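Side-chain contacts in erythrocyte membrane protein 1 (Plasmodium falciparum, PDB 6S8T), which probably binds the host receptor ICAM-1 on cell surfaces through this DBLbeta domain, one piece of a much longer adhesion protein of infected erythrocytes: residues A[178-181]-A[182-186]; A[206-209]-A[210-213]; A[260-263]-A[264-267]. All coordinates share one frame; numbering follows the deposited sequence. Where two conformers were deposited one is given.

All three contacts lie within single helices of one Duffy-binding domain, between residues three or four apart. Contacts 1 and 3 are buried and sit on helices 172-194 and 246-268, which pack against each other: F186 and R183 of the first meet W261 of the second, and the centres of the two contacts are about 11 Å apart. Contact 2, on helix 202-221, is only partly buried, and its centre is about 21 Å from that of the chain. Chemistry follows place. Contact 1 sends its arginines to acidic partners, contact 3 builds on a tryptophan flanked by methionine and glutamine, and contact 2 relies on a lysine-histidine pair and two glutamines joined by a water.

Contact 1 (A[178-181]-A[182-186]); sequences ICRA and VRYSF
R180 and Y184, one helical turn apart, lie side by side and point the same way, with R180 CB 4.1 Å from Y184 CE2. Their flat ends are turned well away from parallel, the guanidinium and ring planes standing 58° apart. Beneath this pair the backbone follows regular helical bonding: R180 O accepts the amide of Y184 at 2.8 Å from Y184 N. The same oxygen lies over one face of the tyrosine ring, toward its rim, because Y184 CG is anti to its carbonyl carbon (chi1 -67°) and the ring is carried back along the helix. Three further i to i+4 bonds run in step with it, from V182 N to I178 O, R183 N to C179 O and S185 N to A181 O, the last at 3.0 Å. R183 CG passes 3.3 Å from C179 O.

The charged ends look beyond this turn: R180 forms salt bridges through NH2 with D277 and through NH1 with E303, which probably compensate the charge of this buried arginine, while R183 pairs through NE with D288 and gives NH1 to the carbonyl of D277. S185 OG is hydrogen-bonded to D152, and C179 is tied to C278 by a disulfide. This part of helix 172-194 is buried in the Duffy-binding fold, with I178 and A181 against helix 137-163, V182 against helix 246-268 and Y184 against helix 113-116.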
ATOM      1  N   ILE A 178       1.785 -12.107   4.276  1.00 45.33           N
ATOM      2  CA  ILE A 178       2.044 -12.220   2.842  1.00 41.20           C
ATOM      3  C   ILE A 178       0.767 -11.966   2.047  1.00 40.88           C
ATOM      4  O   ILE A 178       0.791 -11.305   1.002  1.00 41.09           O
ATOM      5  CB  ILE A 178       2.646 -13.599   2.508  1.00 38.80           C
ATOM      6  CG1 ILE A 178       3.994 -13.796   3.201  1.00 43.77           C
ATOM      7  CG2 ILE A 178       2.811 -13.763   1.008  1.00 38.51           C
ATOM      8  CD1 ILE A 178       4.608 -15.176   2.964  1.00 43.24           C
ATOM      9  N   CYS A 179      -0.366 -12.489   2.527  1.00 40.36           N
ATOM     10  CA  CYS A 179      -1.635 -12.249   1.850  1.00 40.15           C
ATOM     11  C   CYS A 179      -1.973 -10.759   1.820  1.00 37.20           C
ATOM     12  O   CYS A 179      -2.460 -10.247   0.803  1.00 35.92           O
ATOM     13  CB  CYS A 179      -2.750 -13.059   2.524  1.00 44.16           C
ATOM     14  SG  CYS A 179      -2.620 -14.878   2.306  1.00 49.77           S
ATOM     15  N   ARG A 180      -1.701 -10.040   2.916  1.00 36.31           N
ATOM     16  CA  ARG A 180      -1.970  -8.601   2.942  1.00 32.78           C
ATOM     17  C   ARG A 180      -1.076  -7.849   1.959  1.00 34.53           C
ATOM     18  O   ARG A 180      -1.523  -6.891   1.317  1.00 32.59           O
ATOM     19  CB  ARG A 180      -1.788  -8.043   4.358  1.00 34.45           C
ATOM     20  CG  ARG A 180      -2.945  -8.329   5.316  1.00 35.60           C
ATOM     21  CD  ARG A 180      -2.839  -7.510   6.603  1.00 37.06           C
ATOM     22  NE  ARG A 180      -1.586  -7.746   7.319  1.00 38.44           N
ATOM     23  CZ  ARG A 180      -1.418  -8.670   8.261  1.00 40.21           C
ATOM     24  NH1 ARG A 180      -0.238  -8.810   8.853  1.00 43.34           N
ATOM     25  NH2 ARG A 180      -2.426  -9.458   8.612  1.00 39.18           N
ATOM     26  N   ALA A 181       0.189  -8.267   1.832  1.00 35.00           N
ATOM     27  CA  ALA A 181       1.109  -7.591   0.921  1.00 32.44           C
ATOM     28  C   ALA A 181       0.656  -7.725  -0.528  1.00 33.15           C
ATOM     29  O   ALA A 181       0.798  -6.784  -1.319  1.00 35.35           O
ATOM     30  CB  ALA A 181       2.524  -8.148   1.093  1.00 36.66           C
ATOM     31  N   VAL A 182       0.114  -8.889  -0.895  1.00 29.96           N
ATOM     32  CA  VAL A 182      -0.412  -9.065  -2.246  1.00 30.24           C
ATOM     33  C   VAL A 182      -1.666  -8.215  -2.450  1.00 31.34           C
ATOM     34  O   VAL A 182      -1.911  -7.711  -3.551  1.00 31.61           O
ATOM     35  CB  VAL A 182      -0.668 -10.560  -2.521  1.00 31.27           C
ATOM     36  CG1 VAL A 182      -1.244 -10.772  -3.915  1.00 34.21           C
ATOM     37  CG2 VAL A 182       0.629 -11.363  -2.361  1.00 32.76           C
ATOM     38  N   ARG A 183      -2.470  -8.023  -1.399  1.00 31.74           N
ATOM     39  CA  ARG A 183      -3.638  -7.155  -1.521  1.00 32.05           C
ATOM     40  C   ARG A 183      -3.226  -5.692  -1.639  1.00 29.71           C
ATOM     41  O   ARG A 183      -3.845  -4.926  -2.387  1.00 32.80           O
ATOM     42  CB  ARG A 183      -4.576  -7.371  -0.332  1.00 32.29           C
ATOM     43  CG  ARG A 183      -5.200  -8.759  -0.306  1.00 35.07           C
ATOM     44  CD  ARG A 183      -5.851  -9.074   1.032  1.00 36.28           C
ATOM     45  NE  ARG A 183      -6.892  -8.108   1.374  1.00 34.74           N
ATOM     46  CZ  ARG A 183      -7.664  -8.197   2.451  1.00 37.35           C
ATOM     47  NH1 ARG A 183      -7.516  -9.215   3.291  1.00 39.47           N
ATOM     48  NH2 ARG A 183      -8.584  -7.271   2.685  1.00 35.74           N
ATOM     49  N   TYR A 184      -2.172  -5.291  -0.920  1.00 27.40           N
ATOM     50  CA  TYR A 184      -1.632  -3.942  -1.072  1.00 26.91           C
ATOM     51  C   TYR A 184      -1.120  -3.704  -2.489  1.00 31.84           C
ATOM     52  O   TYR A 184      -1.275  -2.605  -3.035  1.00 36.31           O
ATOM     53  CB  TYR A 184      -0.507  -3.706  -0.062  1.00 28.02           C
ATOM     54  CG  TYR A 184      -0.942  -3.671   1.389  1.00 33.62           C
ATOM     55  CD1 TYR A 184      -2.152  -3.093   1.760  1.00 37.35           C
ATOM     56  CD2 TYR A 184      -0.135  -4.209   2.389  1.00 35.66           C
ATOM     57  CE1 TYR A 184      -2.548  -3.053   3.085  1.00 37.59           C
ATOM     58  CE2 TYR A 184      -0.523  -4.178   3.718  1.00 34.78           C
ATOM     59  CZ  TYR A 184      -1.733  -3.596   4.059  1.00 36.86           C
ATOM     60  OH  TYR A 184      -2.128  -3.557   5.377  1.00 38.01           O
ATOM     61  N   SER A 185      -0.490  -4.716  -3.098  1.00 30.76           N
ATOM     62  CA  SER A 185       0.026  -4.559  -4.455  0.50 28.50           C
ATOM     63  C   SER A 185      -1.105  -4.473  -5.471  1.00 28.96           C
ATOM     64  O   SER A 185      -1.015  -3.719  -6.448  1.00 34.08           O
ATOM     65  CB  SER A 185       0.961  -5.718  -4.802  0.50 30.70           C
ATOM     66  OG  SER A 185       1.205  -5.772  -6.199  0.50 27.24           O
ATOM     67  N   PHE A 186      -2.171  -5.250  -5.268  1.00 28.58           N
ATOM     68  CA  PHE A 186      -3.348  -5.143  -6.127  1.00 30.13           C
ATOM     69  C   PHE A 186      -3.962  -3.749  -6.039  1.00 32.25           C
ATOM     70  O   PHE A 186      -4.412  -3.193  -7.047  1.00 33.85           O
ATOM     71  CB  PHE A 186      -4.371  -6.216  -5.739  1.00 31.63           C
ATOM     72  CG  PHE A 186      -5.755  -5.993  -6.300  1.00 31.71           C
ATOM     73  CD1 PHE A 186      -6.039  -6.276  -7.628  1.00 33.49           C
ATOM     74  CD2 PHE A 186      -6.779  -5.530  -5.487  1.00 33.84           C
ATOM     75  CE1 PHE A 186      -7.318  -6.082  -8.141  1.00 34.56           C
ATOM     76  CE2 PHE A 186      -8.060  -5.333  -5.992  1.00 32.09           C
ATOM     77  CZ  PHE A 186      -8.328  -5.612  -7.320  1.00 32.14           C
TER

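Contact 2 (A[206-209]-A[210-213]); sequences KLQG and HLQI
K206 and H210 run alongside each other in the same direction, the aliphatic part of the lysine meeting the imidazole: K206 CG is 3.7 Å from H210 NE2. Both first torsions matter here. H210 has CG beside its backbone N (chi1 -64°), which brings the ring back over the preceding turn, whereas K206 holds CG anti to the backbone N (chi1 178°) and extends alongside it. K206 O then lies over the centre of one imidazole face, 3.5 Å from H210 CG, and also accepts a weak hydrogen bond from H210 N. The lysine chain bends at chi3, and its amine NZ ends 6.2 Å from H210 NE2, too far for the two to touch. H210 NE2 instead has a weak hydrogen bond to E124 O.

A second pair, Q208 and Q212, is joined through solvent. One water donates to both amide oxygens, at 2.8 Å from Q208 OE1 and a longer 3.3 Å from Q212 OE1. Q212 is extended beyond CG, and that CG rests 3.2 Å from Q208 O, the carbonyl that also takes the Q212 amide. Q208 OE1 receives R249 as well, and its NE2 is given to I192 O, so both ends of this amide are held. Helix 202-221 is thereby bound to helices 172-194 and 246-268 through Q208, while L207 packs on helix 121-124.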
ATOM      1  N   LYS A 206       7.426   8.511 -16.595  1.00 56.37           N
ATOM      2  CA  LYS A 206       7.409   7.845 -17.893  1.00 56.67           C
ATOM      3  C   LYS A 206       6.254   6.855 -17.990  1.00 54.10           C
ATOM      4  O   LYS A 206       5.633   6.719 -19.051  1.00 55.55           O
ATOM      5  CB  LYS A 206       8.744   7.140 -18.132  1.00 60.00           C
ATOM      6  CG  LYS A 206       8.821   6.364 -19.436  1.00 65.54           C
ATOM      7  CD  LYS A 206      10.217   5.804 -19.659  1.00 71.58           C
ATOM      8  CE  LYS A 206      10.641   4.909 -18.507  1.00 71.93           C
ATOM      9  NZ  LYS A 206      12.000   4.339 -18.716  1.00 77.89           N
ATOM     10  N   LEU A 207       5.949   6.162 -16.892  1.00 51.37           N
ATOM     11  CA  LEU A 207       4.846   5.209 -16.899  1.00 47.43           C
ATOM     12  C   LEU A 207       3.507   5.915 -17.082  1.00 48.42           C
ATOM     13  O   LEU A 207       2.667   5.470 -17.875  1.00 47.29           O
ATOM     14  CB  LEU A 207       4.868   4.387 -15.610  1.00 46.82           C
ATOM     15  CG  LEU A 207       3.697   3.459 -15.281  1.00 50.43           C
ATOM     16  CD1 LEU A 207       3.310   2.611 -16.473  1.00 56.77           C
ATOM     17  CD2 LEU A 207       4.067   2.571 -14.102  1.00 46.68           C
ATOM     18  N   GLN A 208       3.291   7.022 -16.369  1.00 47.63           N
ATOM     19  CA  GLN A 208       2.035   7.751 -16.513  1.00 46.29           C
ATOM     20  C   GLN A 208       1.888   8.352 -17.905  1.00 50.74           C
ATOM     21  O   GLN A 208       0.762   8.506 -18.392  1.00 53.71           O
ATOM     22  CB  GLN A 208       1.934   8.843 -15.450  1.00 43.92           C
ATOM     23  CG  GLN A 208       1.728   8.313 -14.045  1.00 41.39           C
ATOM     24  CD  GLN A 208       0.440   7.523 -13.909  1.00 39.86           C
ATOM     25  OE1 GLN A 208      -0.584   7.871 -14.502  1.00 38.07           O
ATOM     26  NE2 GLN A 208       0.487   6.443 -13.131  1.00 35.59           N
ATOM     27  N   GLY A 209       3.001   8.689 -18.559  1.00 51.24           N
ATOM     28  CA  GLY A 209       2.913   9.251 -19.897  1.00 53.88           C
ATOM     29  C   GLY A 209       2.411   8.248 -20.917  1.00 56.37           C
ATOM     30  O   GLY A 209       1.677   8.603 -21.844  1.00 60.19           O
ATOM     31  N   HIS A 210       2.800   6.980 -20.761  1.00 50.04           N
ATOM     32  CA  HIS A 210       2.314   5.939 -21.659  1.00 48.59           C
ATOM     33  C   HIS A 210       0.813   5.738 -21.504  1.00 47.90           C
ATOM     34  O   HIS A 210       0.101   5.559 -22.499  1.00 50.41           O
ATOM     35  CB  HIS A 210       3.057   4.630 -21.398  1.00 50.34           C
ATOM     36  CG  HIS A 210       4.524   4.694 -21.689  1.00 55.95           C
ATOM     37  ND1 HIS A 210       5.076   5.635 -22.532  1.00 60.28           N
ATOM     38  CD2 HIS A 210       5.554   3.932 -21.252  1.00 57.61           C
ATOM     39  CE1 HIS A 210       6.382   5.449 -22.601  1.00 62.51           C
ATOM     40  NE2 HIS A 210       6.698   4.422 -21.833  1.00 59.53           N
ATOM     41  N   LEU A 211       0.313   5.773 -20.266  1.00 47.97           N
ATOM     42  CA  LEU A 211      -1.112   5.547 -20.037  1.00 47.06           C
ATOM     43  C   LEU A 211      -1.955   6.691 -20.591  1.00 49.03           C
ATOM     44  O   LEU A 211      -3.067   6.465 -21.084  1.00 51.15           O
ATOM     45  CB  LEU A 211      -1.382   5.359 -18.544  1.00 45.98           C
ATOM     46  CG  LEU A 211      -0.711   4.157 -17.875  1.00 42.84           C
ATOM     47  CD1 LEU A 211      -1.080   4.090 -16.397  1.00 36.40           C
ATOM     48  CD2 LEU A 211      -1.091   2.867 -18.584  1.00 40.53           C
ATOM     49  N   GLN A 212      -1.449   7.923 -20.522  1.00 47.72           N
ATOM     50  CA  GLN A 212      -2.200   9.052 -21.058  1.00 51.03           C
ATOM     51  C   GLN A 212      -2.359   8.958 -22.569  1.00 57.16           C
ATOM     52  O   GLN A 212      -3.383   9.389 -23.111  1.00 61.77           O
ATOM     53  CB  GLN A 212      -1.524  10.364 -20.670  1.00 53.63           C
ATOM     54  CG  GLN A 212      -1.516  10.610 -19.175  1.00 57.11           C
ATOM     55  CD  GLN A 212      -0.644  11.782 -18.780  1.00 64.26           C
ATOM     56  OE1 GLN A 212      -0.478  12.074 -17.594  1.00 63.89           O
ATOM     57  NE2 GLN A 212      -0.079  12.462 -19.774  1.00 69.03           N
ATOM     58  N   ILE A 213      -1.371   8.396 -23.264  1.00 55.30           N
ATOM     59  CA  ILE A 213      -1.502   8.216 -24.706  1.00 54.76           C
ATOM     60  C   ILE A 213      -2.416   7.038 -25.020  1.00 54.24           C
ATOM     61  O   ILE A 213      -3.242   7.108 -25.936  1.00 58.15           O
ATOM     62  CB  ILE A 213      -0.116   8.049 -25.353  1.00 56.58           C
ATOM     63  CG1 ILE A 213       0.707   9.328 -25.183  1.00 59.63           C
ATOM     64  CG2 ILE A 213      -0.248   7.696 -26.825  1.00 52.55           C
ATOM     65  CD1 ILE A 213       2.094   9.237 -25.768  1.00 60.62           C
TER
HETATM   66  O   HOH W   1      -1.639  10.413 -15.032  1.00 36.94           O

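Contact 3 (A[260-263]-A[264-267]); sequences VWRA and MQCE
W261 carries CG anti to its backbone N (chi1 178°), which sets the indole beside the next turn, while Q265 has CG beside its own N (chi1 -72°), which swings the glutamine back across that indole. Q265 CG settles over a face of the five-membered ring, 3.9 Å from the W261 ring centroid, a CH-pi contact. The chains cross at about a right angle, and the amide plane is inclined 53° to the ring. W261 NE1 and Q265 NE2 come within 3.1 Å, yet both are donors and do not bond to each other: both are hydrogen-bonded to Y280 O, and a shared acceptor is consistent with their closeness.

At the six-membered ring the partner is M264, whose extended chain brings SD to 4.0 Å from W261 CE3. It is a Met-aromatic contact made obliquely, with M264 SD 5.0 Å from the centroid of that W261 ring. The contact lies on helix 246-268 of the mainly helical Duffy-binding (DBL) fold, packed against helices 137-163 and 172-194. M264 touches A149 and A153 of the former, and W261 meets F186 of the latter edge-to-face.

Q265 N donates to W261 O at 2.9 Å, whereas C266 N reaches R262 O only weakly, at 3.5 Å. On the more exposed flank R262 CG lies 3.7 Å from Q265 OE1, and C266 forms a disulfide with C61.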
ATOM      1  N   VAL A 260      -7.828  -8.848 -13.086  1.00 40.47           N
ATOM      2  CA  VAL A 260      -6.497  -8.534 -12.583  1.00 40.01           C
ATOM      3  C   VAL A 260      -6.216  -9.330 -11.314  1.00 40.64           C
ATOM      4  O   VAL A 260      -5.146  -9.935 -11.167  1.00 38.85           O
ATOM      5  CB  VAL A 260      -6.363  -7.017 -12.356  1.00 34.46           C
ATOM      6  CG1 VAL A 260      -5.059  -6.697 -11.651  1.00 32.28           C
ATOM      7  CG2 VAL A 260      -6.452  -6.279 -13.690  1.00 33.80           C
ATOM      8  N   TRP A 261      -7.185  -9.369 -10.391  1.00 38.37           N
ATOM      9  CA  TRP A 261      -7.018 -10.145  -9.166  1.00 38.45           C
ATOM     10  C   TRP A 261      -6.932 -11.640  -9.449  1.00 41.89           C
ATOM     11  O   TRP A 261      -6.273 -12.371  -8.700  1.00 41.71           O
ATOM     12  CB  TRP A 261      -8.162  -9.854  -8.194  1.00 32.58           C
ATOM     13  CG  TRP A 261      -8.094 -10.657  -6.925  1.00 32.27           C
ATOM     14  CD1 TRP A 261      -8.942 -11.653  -6.538  1.00 34.21           C
ATOM     15  CD2 TRP A 261      -7.117 -10.535  -5.884  1.00 31.41           C
ATOM     16  NE1 TRP A 261      -8.561 -12.151  -5.315  1.00 34.57           N
ATOM     17  CE2 TRP A 261      -7.439 -11.486  -4.895  1.00 32.86           C
ATOM     18  CE3 TRP A 261      -6.003  -9.713  -5.691  1.00 32.54           C
ATOM     19  CZ2 TRP A 261      -6.689 -11.638  -3.730  1.00 32.74           C
ATOM     20  CZ3 TRP A 261      -5.258  -9.865  -4.534  1.00 32.55           C
ATOM     21  CH2 TRP A 261      -5.605 -10.818  -3.569  1.00 33.19           C
ATOM     22  N   ARG A 262      -7.589 -12.113 -10.512  1.00 40.40           N
ATOM     23  CA  ARG A 262      -7.478 -13.522 -10.881  1.00 44.58           C
ATOM     24  C   ARG A 262      -6.047 -13.879 -11.263  1.00 47.93           C
ATOM     25  O   ARG A 262      -5.580 -14.991 -10.988  1.00 52.60           O
ATOM     26  CB  ARG A 262      -8.434 -13.844 -12.028  1.00 49.58           C
ATOM     27  CG  ARG A 262      -9.812 -14.294 -11.584  1.00 59.26           C
ATOM     28  CD  ARG A 262     -10.719 -14.552 -12.778  1.00 68.00           C
ATOM     29  NE  ARG A 262     -10.050 -15.326 -13.822  1.00 75.18           N
ATOM     30  CZ  ARG A 262     -10.031 -16.654 -13.877  1.00 80.45           C
ATOM     31  NH1 ARG A 262     -10.644 -17.369 -12.943  1.00 84.41           N
ATOM     32  NH2 ARG A 262      -9.398 -17.269 -14.867  1.00 79.74           N
ATOM     33  N   ALA A 263      -5.334 -12.947 -11.900  1.00 46.47           N
ATOM     34  CA  ALA A 263      -3.944 -13.198 -12.256  1.00 47.09           C
ATOM     35  C   ALA A 263      -3.070 -13.345 -11.018  1.00 51.14           C
ATOM     36  O   ALA A 263      -2.094 -14.104 -11.034  1.00 56.82           O
ATOM     37  CB  ALA A 263      -3.422 -12.076 -13.153  1.00 43.50           C
ATOM     38  N   MET A 264      -3.411 -12.639  -9.938  1.00 46.30           N
ATOM     39  CA  MET A 264      -2.697 -12.780  -8.676  1.00 45.74           C
ATOM     40  C   MET A 264      -3.123 -14.021  -7.902  1.00 48.36           C
ATOM     41  O   MET A 264      -2.331 -14.542  -7.106  1.00 49.63           O
ATOM     42  CB  MET A 264      -2.899 -11.527  -7.816  1.00 43.74           C
ATOM     43  CG  MET A 264      -2.226 -10.276  -8.376  1.00 44.97           C
ATOM     44  SD  MET A 264      -2.493  -8.808  -7.359  1.00 46.62           S
ATOM     45  CE  MET A 264      -1.226  -7.709  -7.983  1.00 41.74           C
ATOM     46  N   GLN A 265      -4.344 -14.513  -8.123  1.00 46.85           N
ATOM     47  CA  GLN A 265      -4.789 -15.725  -7.445  1.00 47.83           C
ATOM     48  C   GLN A 265      -4.034 -16.965  -7.909  1.00 51.15           C
ATOM     49  O   GLN A 265      -4.031 -17.974  -7.193  1.00 50.34           O
ATOM     50  CB  GLN A 265      -6.291 -15.933  -7.651  1.00 49.78           C
ATOM     51  CG  GLN A 265      -7.175 -14.963  -6.882  1.00 48.40           C
ATOM     52  CD  GLN A 265      -8.657 -15.236  -7.088  1.00 52.66           C
ATOM     53  OE1 GLN A 265      -9.086 -15.617  -8.179  1.00 52.50           O
ATOM     54  NE2 GLN A 265      -9.445 -15.049  -6.035  1.00 55.47           N
ATOM     55  N   CYS A 266      -3.401 -16.919  -9.087  1.00 56.03           N
ATOM     56  CA  CYS A 266      -2.632 -18.067  -9.562  1.00 60.67           C
ATOM     57  C   CYS A 266      -1.506 -18.421  -8.603  1.00 59.68           C
ATOM     58  O   CYS A 266      -1.164 -19.600  -8.451  1.00 58.57           O
ATOM     59  CB  CYS A 266      -2.058 -17.784 -10.950  1.00 64.96           C
ATOM     60  SG  CYS A 266      -3.272 -17.537 -12.259  1.00 71.56           S
ATOM     61  N   GLU A 267      -0.923 -17.418  -7.949  1.00 59.77           N
ATOM     62  CA  GLU A 267       0.190 -17.627  -7.036  1.00 63.81           C
ATOM     63  C   GLU A 267      -0.259 -17.791  -5.590  1.00 61.98           C
ATOM     64  O   GLU A 267       0.369 -18.547  -4.839  1.00 62.50           O
ATOM     65  CB  GLU A 267       1.175 -16.458  -7.144  1.00 67.66           C
ATOM     66  CG  GLU A 267       1.605 -16.134  -8.573  1.00 71.42           C
ATOM     67  CD  GLU A 267       2.428 -17.243  -9.209  1.00 78.21           C
ATOM     68  OE1 GLU A 267       3.082 -18.004  -8.464  1.00 81.33           O
ATOM     69  OE2 GLU A 267       2.417 -17.357 -10.454  1.00 80.10           O
TER